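Local atomic coordinates of CheA (Treponema denticola, PDB entry 6Y1Y), a protein that probably autophosphorylates as the histidine kinase of chemotaxis and passes the phosphate to CheY or CheB, and is represented here by its dimerization domain. Residues 56-59 against 60-64; 28-31 against 32-35; 48-51 against 52-55. All coordinates share one frame; numbering follows the deposited sequence.

Overall arrangement
All three contacts are local ones on helix 7-67, the long first helix of the CheA dimerization domain. Along the chain contact 2 (28-31 with 32-35) comes first, then contact 3 (48-51 with 52-55), then contact 1 (56-59 with 60-64). Contacts 3 and 1 adjoin in sequence, and their centres are about 13 Å apart. Contact 2 lies about 30 Å from contact 3 and about 42 Å from contact 1, centre to centre. Contact 2 packs on helix 93-125, whereas contacts 3 and 1 pack on helix 72-87. Each also touches the second subunit. One helix thus meets the other helices of its own chain and the dimer partner over much of its length.

Contact 1: residues 56-59 against 60-64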
loop_
_atom_site.group_PDB
_atom_site.type_symbol
_atom_site.label_atom_id
_atom_site.label_comp_id
_atom_site.label_asym_id
_atom_site.label_seq_id
_atom_site.Cartn_x
_atom_site.Cartn_y
_atom_site.Cartn_z
ATOM N N LEU B 56 15.721 -15.152 -18.322
ATOM C CA LEU B 56 15.478 -15.011 -19.755
ATOM C C LEU B 56 16.767 -15.155 -20.553
ATOM O O LEU B 56 16.759 -15.709 -21.657
ATOM C CB LEU B 56 14.821 -13.659 -20.038
ATOM C CG LEU B 56 13.387 -13.534 -19.530
ATOM C CD1 LEU B 56 12.842 -12.144 -19.836
ATOM C CD2 LEU B 56 12.502 -14.636 -20.118
ATOM N N ASP B 57 17.875 -14.610 -20.046
ATOM C CA ASP B 57 19.143 -14.756 -20.750
ATOM C C ASP B 57 19.661 -16.185 -20.679
ATOM O O ASP B 57 20.159 -16.726 -21.678
ATOM C CB ASP B 57 20.179 -13.813 -20.147
ATOM C CG ASP B 57 21.512 -13.904 -20.854
ATOM O OD1 ASP B 57 21.523 -13.704 -22.084
ATOM O OD2 ASP B 57 22.535 -14.186 -20.193
ATOM N N LYS B 58 19.459 -16.849 -19.540
ATOM C CA LYS B 58 19.999 -18.192 -19.388
ATOM C C LYS B 58 19.282 -19.213 -20.250
ATOM O O LYS B 58 19.910 -20.173 -20.700
ATOM C CB LYS B 58 19.911 -18.624 -17.928
ATOM C CG LYS B 58 21.037 -18.113 -17.080
ATOM C CD LYS B 58 20.904 -18.579 -15.641
ATOM C CE LYS B 58 22.200 -18.298 -14.888
ATOM N NZ LYS B 58 22.191 -18.859 -13.501
ATOM N N MET B 59 17.987 -19.043 -20.496
ATOM C CA MET B 59 17.250 -20.140 -21.116
ATOM C C MET B 59 17.777 -20.482 -22.499
ATOM O O MET B 59 18.104 -21.664 -22.724
ATOM C CB MET B 59 15.748 -19.851 -21.155
ATOM C CG MET B 59 14.995 -21.102 -21.614
ATOM S SD MET B 59 13.200 -21.098 -21.495
ATOM C CE MET B 59 13.009 -21.446 -19.741
ATOM N N PRO B 60 17.957 -19.541 -23.427
ATOM C CA PRO B 60 18.514 -19.927 -24.734
ATOM C C PRO B 60 19.955 -20.379 -24.638
ATOM O O PRO B 60 20.357 -21.324 -25.333
ATOM C CB PRO B 60 18.368 -18.654 -25.585
ATOM C CG PRO B 60 17.388 -17.787 -24.845
ATOM C CD PRO B 60 17.598 -18.109 -23.396
ATOM N N GLU B 61 20.734 -19.770 -23.745
ATOM C CA GLU B 61 22.117 -20.190 -23.570
ATOM C C GLU B 61 22.183 -21.627 -23.093
ATOM O O GLU B 61 22.985 -22.424 -23.598
ATOM C CB GLU B 61 22.813 -19.271 -22.562
ATOM C CG GLU B 61 23.011 -17.843 -23.024
ATOM C CD GLU B 61 24.361 -17.646 -23.683
ATOM O OE1 GLU B 61 24.635 -16.518 -24.149
ATOM O OE2 GLU B 61 25.146 -18.622 -23.729
ATOM N N TYR B 62 21.325 -21.982 -22.141
ATOM C CA TYR B 62 21.323 -23.333 -21.590
ATOM C C TYR B 62 20.859 -24.363 -22.608
ATOM O O TYR B 62 21.326 -25.503 -22.581
ATOM C CB TYR B 62 20.474 -23.377 -20.325
ATOM C CG TYR B 62 21.195 -22.836 -19.114
ATOM C CD1 TYR B 62 22.436 -22.215 -19.228
ATOM C CD2 TYR B 62 20.627 -22.949 -17.861
ATOM C CE1 TYR B 62 23.096 -21.727 -18.110
ATOM C CE2 TYR B 62 21.275 -22.469 -16.736
ATOM C CZ TYR B 62 22.511 -21.863 -16.872
ATOM O OH TYR B 62 23.169 -21.388 -15.758
ATOM N N LEU B 63 19.906 -24.004 -23.473
ATOM C CA LEU B 63 19.510 -24.926 -24.534
ATOM C C LEU B 63 20.691 -25.228 -25.438
ATOM O O LEU B 63 20.933 -26.388 -25.800
ATOM C CB LEU B 63 18.367 -24.324 -25.352
ATOM C CG LEU B 63 17.048 -24.161 -24.608
ATOM C CD1 LEU B 63 16.087 -23.232 -25.365
ATOM C CD2 LEU B 63 16.435 -25.527 -24.359
ATOM N N GLU B 64 21.441 -24.189 -25.813
ATOM C CA GLU B 64 22.655 -24.392 -26.596
ATOM C C GLU B 64 23.634 -25.306 -25.868
ATOM O O GLU B 64 24.237 -26.196 -26.477
ATOM C CB GLU B 64 23.302 -23.042 -26.898
ATOM C CG GLU B 64 24.373 -23.071 -27.966
ATOM C CD GLU B 64 24.514 -21.728 -28.656
ATOM O OE1 GLU B 64 24.921 -20.755 -27.982
ATOM O OE2 GLU B 64 24.218 -21.646 -29.867
#
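K58 and Y62 pair one turn apart on helix 7-67, in the coiled-coil dimerization domain of CheA. The helix kinks at P60, whose ring nitrogen has no hydrogen to give to the turn before.

Backbone bonds resume just after the kink. Y62 N donates to K58 O at 2.7 Å. L63 N donates to M59 O at 3.0 Å.

The aromatic contact is a CH-pi interaction. K58 CB sits over the centre of one face of the Y62 ring, 4.2 Å from the centroid. The two side chains then run the same way, side by side. K58 is extended beyond CG, which carries its CE to 3.4 Å from Y62 OH. The polar ends have partners on helix 72-87. K58 NZ forms salt bridges with D78 and E82, and Y62 OH is hydrogen-bonded to D78. The shared D78 ties both residues to that helix.

Apolar contacts lie elsewhere round the helix. M59 CG is anti to the backbone N (chi1 -172°), and comes to 4.4 Å from L63 CD1. M59 packs on L55 of the second subunit, and L63 on Y62 of that subunit. At the kink the proline ring puts P60 CD against M59 CB, at 3.4 Å. The same CD lies 3.1 Å from L56 O, where a backbone N-H would otherwise point.

Contact 2: residues 28-31 against 32-35; sequences NQST and IEFA
On helix 7-67 of the CheA dimerization domain, N28 and I32 meet one turn apart, through backbone and side chains. I32 N donates to N28 O at 3.1 Å, the ordinary bond of an alpha helix. Within segment 28-31, T31 OG1 is a second donor to N28 O, at 2.6 Å, in the carbonyl plane and on a lone pair. The T31 hydroxyl sits between the backbone N and the carbonyl carbon (chi1 71°), which turns it back toward the preceding turn.

The CD1 methyl of I32 touches the amides of N28 and Q29. It comes to 3.7 Å from N28 ND2. The same methyl is 3.5 Å from Q29 OE1. Q29 is bent at chi2 and runs alongside I32, while N28 crosses it at a slant.

A water links S30 and E33. S30 OG donates to it at 2.5 Å, and it donates to E33 OE1 at 2.7 Å. E33 is extended, and its side chain also touches A100 and K103 of helix 93-125.

F34 is on the buried side. F34 N bonds to S30 O, and the ring's CD2 is 3.2 Å from that oxygen, which meets the ring obliquely. The ring stacks on F34 of the second subunit and packs against F104 of both chains. F34 and F104 of the two subunits thus pack where helices 7-67 and 93-125 of both chains come together, as in the four-helix-bundle dimer of histidine kinase dimerization domains.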
loop_
_atom_site.group_PDB
_atom_site.type_symbol
_atom_site.label_atom_id
_atom_site.label_comp_id
_atom_site.label_asym_id
_atom_site.label_seq_id
_atom_site.Cartn_x
_atom_site.Cartn_y
_atom_site.Cartn_z
ATOM N N ASN B 28 -1.088 7.744 11.658
ATOM C CA ASN B 28 0.304 8.083 11.388
ATOM C C ASN B 28 1.157 6.825 11.237
ATOM O O ASN B 28 1.974 6.732 10.317
ATOM C CB ASN B 28 0.857 8.980 12.497
ATOM C CG ASN B 28 2.307 9.356 12.272
ATOM O OD1 ASN B 28 2.657 10.015 11.278
ATOM N ND2 ASN B 28 3.170 8.923 13.186
ATOM N N GLN B 29 0.969 5.839 12.119
ATOM C CA GLN B 29 1.719 4.597 11.987
ATOM C C GLN B 29 1.384 3.891 10.682
ATOM O O GLN B 29 2.264 3.264 10.077
ATOM C CB GLN B 29 1.460 3.701 13.192
ATOM C CG GLN B 29 2.158 4.212 14.460
ATOM C CD GLN B 29 3.659 4.428 14.265
ATOM O OE1 GLN B 29 4.173 5.527 14.461
ATOM N NE2 GLN B 29 4.361 3.375 13.870
ATOM N N SER B 30 0.137 4.012 10.215
ATOM C CA SER B 30 -0.218 3.395 8.937
ATOM C C SER B 30 0.470 4.099 7.780
ATOM O O SER B 30 0.862 3.446 6.810
ATOM C CB SER B 30 -1.730 3.427 8.724
ATOM O OG SER B 30 -2.381 2.368 9.409
ATOM N N THR B 31 0.665 5.424 7.858
ATOM C CA THR B 31 1.426 6.077 6.790
ATOM C C THR B 31 2.858 5.553 6.760
ATOM O O THR B 31 3.438 5.385 5.680
ATOM C CB THR B 31 1.431 7.605 6.930
ATOM O OG1 THR B 31 2.242 7.985 8.049
ATOM C CG2 THR B 31 0.013 8.158 7.082
ATOM N N ILE B 32 3.440 5.298 7.934
ATOM C CA ILE B 32 4.801 4.770 8.005
ATOM C C ILE B 32 4.838 3.346 7.482
ATOM O O ILE B 32 5.774 2.949 6.772
ATOM C CB ILE B 32 5.326 4.869 9.448
ATOM C CG1 ILE B 32 5.511 6.341 9.825
ATOM C CG2 ILE B 32 6.625 4.096 9.589
ATOM C CD1 ILE B 32 5.329 6.610 11.303
ATOM N N GLU B 33 3.813 2.560 7.809
ATOM C CA GLU B 33 3.738 1.188 7.315
ATOM C C GLU B 33 3.715 1.153 5.793
ATOM O O GLU B 33 4.436 0.360 5.167
ATOM C CB GLU B 33 2.500 0.508 7.900
ATOM C CG GLU B 33 2.370 -0.954 7.575
ATOM C CD GLU B 33 1.375 -1.670 8.468
ATOM O OE1 GLU B 33 0.525 -1.001 9.097
ATOM O OE2 GLU B 33 1.443 -2.917 8.537
ATOM N N PHE B 34 2.919 2.026 5.169
ATOM C CA PHE B 34 2.864 2.014 3.713
ATOM C C PHE B 34 4.133 2.594 3.102
ATOM O O PHE B 34 4.538 2.173 2.014
ATOM C CB PHE B 34 1.629 2.761 3.209
ATOM C CG PHE B 34 0.345 1.998 3.390
ATOM C CD1 PHE B 34 0.150 0.776 2.756
ATOM C CD2 PHE B 34 -0.681 2.524 4.169
ATOM C CE1 PHE B 34 -1.032 0.073 2.922
ATOM C CE2 PHE B 34 -1.862 1.826 4.347
ATOM C CZ PHE B 34 -2.039 0.601 3.719
ATOM N N ALA B 35 4.768 3.566 3.766
ATOM C CA ALA B 35 6.052 4.041 3.257
ATOM C C ALA B 35 7.098 2.934 3.295
ATOM O O ALA B 35 7.886 2.792 2.354
ATOM C CB ALA B 35 6.532 5.258 4.046
HETATM O O HOH W 1 -1.660 0.250 8.266
#

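Contact 3: residues 48-51 against 52-55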
loop_
_atom_site.group_PDB
_atom_site.type_symbol
_atom_site.label_atom_id
_atom_site.label_comp_id
_atom_site.label_asym_id
_atom_site.label_seq_id
_atom_site.Cartn_x
_atom_site.Cartn_y
_atom_site.Cartn_z
ATOM N N TYR B 48 13.740 -8.456 -8.466
ATOM C CA TYR B 48 12.873 -9.211 -9.365
ATOM C C TYR B 48 13.290 -9.020 -10.815
ATOM O O TYR B 48 13.362 -9.991 -11.579
ATOM C CB TYR B 48 11.414 -8.755 -9.170
ATOM C CG TYR B 48 10.445 -9.220 -10.251
ATOM C CD1 TYR B 48 9.842 -10.460 -10.165
ATOM C CD2 TYR B 48 10.143 -8.412 -11.347
ATOM C CE1 TYR B 48 8.971 -10.907 -11.153
ATOM C CE2 TYR B 48 9.262 -8.852 -12.351
ATOM C CZ TYR B 48 8.690 -10.098 -12.231
ATOM O OH TYR B 48 7.826 -10.554 -13.201
ATOM N N LYS B 49 13.607 -7.781 -11.209
ATOM C CA LYS B 49 13.994 -7.535 -12.591
ATOM C C LYS B 49 15.362 -8.143 -12.889
ATOM O O LYS B 49 15.579 -8.678 -13.979
ATOM C CB LYS B 49 13.972 -6.035 -12.881
ATOM C CG LYS B 49 12.560 -5.461 -12.944
ATOM C CD LYS B 49 12.579 -3.971 -13.260
ATOM C CE LYS B 49 11.247 -3.353 -12.884
ATOM N NZ LYS B 49 11.232 -1.877 -13.073
ATOM N N ASP B 50 16.289 -8.092 -11.925
ATOM C CA ASP B 50 17.597 -8.721 -12.124
ATOM C C ASP B 50 17.444 -10.222 -12.339
ATOM O O ASP B 50 18.045 -10.798 -13.257
ATOM C CB ASP B 50 18.501 -8.445 -10.920
ATOM C CG ASP B 50 19.863 -9.113 -11.041
ATOM O OD1 ASP B 50 20.610 -8.756 -11.976
ATOM O OD2 ASP B 50 20.188 -9.998 -10.207
ATOM N N LYS B 51 16.625 -10.867 -11.511
ATOM C CA LYS B 51 16.436 -12.310 -11.635
ATOM C C LYS B 51 15.708 -12.664 -12.925
ATOM O O LYS B 51 16.053 -13.648 -13.591
ATOM C CB LYS B 51 15.654 -12.829 -10.432
ATOM C CG LYS B 51 16.395 -12.737 -9.100
ATOM C CD LYS B 51 15.657 -13.525 -8.023
ATOM C CE LYS B 51 16.298 -13.390 -6.658
ATOM N NZ LYS B 51 17.660 -13.976 -6.627
ATOM N N THR B 52 14.703 -11.868 -13.302
ATOM C CA THR B 52 13.952 -12.168 -14.521
ATOM C C THR B 52 14.827 -12.012 -15.753
ATOM O O THR B 52 14.840 -12.894 -16.618
ATOM C CB THR B 52 12.733 -11.253 -14.612
ATOM O OG1 THR B 52 11.850 -11.505 -13.520
ATOM C CG2 THR B 52 11.981 -11.476 -15.926
ATOM N N ARG B 53 15.621 -10.936 -15.815
ATOM C CA ARG B 53 16.575 -10.784 -16.908
ATOM C C ARG B 53 17.541 -11.960 -16.960
ATOM O O ARG B 53 17.831 -12.489 -18.041
ATOM C CB ARG B 53 17.340 -9.468 -16.765
ATOM C CG ARG B 53 16.574 -8.242 -17.249
ATOM C CD ARG B 53 17.486 -7.012 -17.315
ATOM N NE ARG B 53 18.087 -6.708 -16.017
ATOM C CZ ARG B 53 17.576 -5.856 -15.132
ATOM N NH1 ARG B 53 16.450 -5.208 -15.402
ATOM N NH2 ARG B 53 18.196 -5.652 -13.976
ATOM N N ARG B 54 18.027 -12.404 -15.799
ATOM C CA ARG B 54 18.980 -13.513 -15.788
ATOM C C ARG B 54 18.338 -14.810 -16.278
ATOM O O ARG B 54 18.945 -15.553 -17.058
ATOM C CB ARG B 54 19.549 -13.679 -14.379
ATOM C CG ARG B 54 20.429 -14.902 -14.205
ATOM C CD ARG B 54 21.357 -14.732 -13.010
ATOM N NE ARG B 54 20.640 -14.608 -11.744
ATOM C CZ ARG B 54 20.565 -13.489 -11.037
ATOM N NH1 ARG B 54 21.166 -12.384 -11.468
ATOM N NH2 ARG B 54 19.896 -13.471 -9.888
ATOM N N LEU B 55 17.109 -15.098 -15.836
ATOM C CA LEU B 55 16.431 -16.312 -16.292
ATOM C C LEU B 55 16.183 -16.288 -17.801
ATOM O O LEU B 55 16.377 -17.300 -18.493
ATOM C CB LEU B 55 15.125 -16.482 -15.526
ATOM C CG LEU B 55 14.268 -17.682 -15.930
ATOM C CD1 LEU B 55 15.031 -18.983 -15.747
ATOM C CD2 LEU B 55 12.984 -17.687 -15.126
HETATM O O HOH W 2 9.347 -13.018 -13.828
HETATM O O HOH W 3 20.598 -7.156 -14.118
#
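Y48 and T52 make the tightly packed side of these two helical turns. T52 OG1 lies over the centre of one face of the Y48 ring, 3.6 Å above its plane. The same hydroxyl donates to Y48 O at 2.9 Å. T52 N bonds to that oxygen too, from the opposite face of the carbonyl plane. The Y48 carbonyl is thus gripped twice by one residue. A water donates to both Y48 OH and T52 OG1, closing a bridge beside the ring. Y48 OH is also hydrogen-bonded to L86 O of the second subunit, and the ring meets Y48 of that subunit edge-to-face.

These two turns belong to helix 7-67 of the CheA dimerization domain. Y48, K51 and T52 pack on L86 of helix 72-87 of the same chain.

The looser side carries the charges. D50 OD2 and R54 NH1 form a salt bridge of 2.9 Å. The nitrogen meets the oxygen from above the carboxylate plane, and the carboxylate and guanidinium planes are 64° apart. R54 NE has a second acid partner, E82 of helix 72-87. Two positive groups come close here, K51 NZ 4.0 Å from R54 NH2; the acids D50 and E82 probably offset this. The exposed R53 bends at chi3 (-58°), which lays its guanidinium back over K49 O. A water accepts from R53 NH2 at 2.8 Å and donates to D50 OD1 at 2.7 Å.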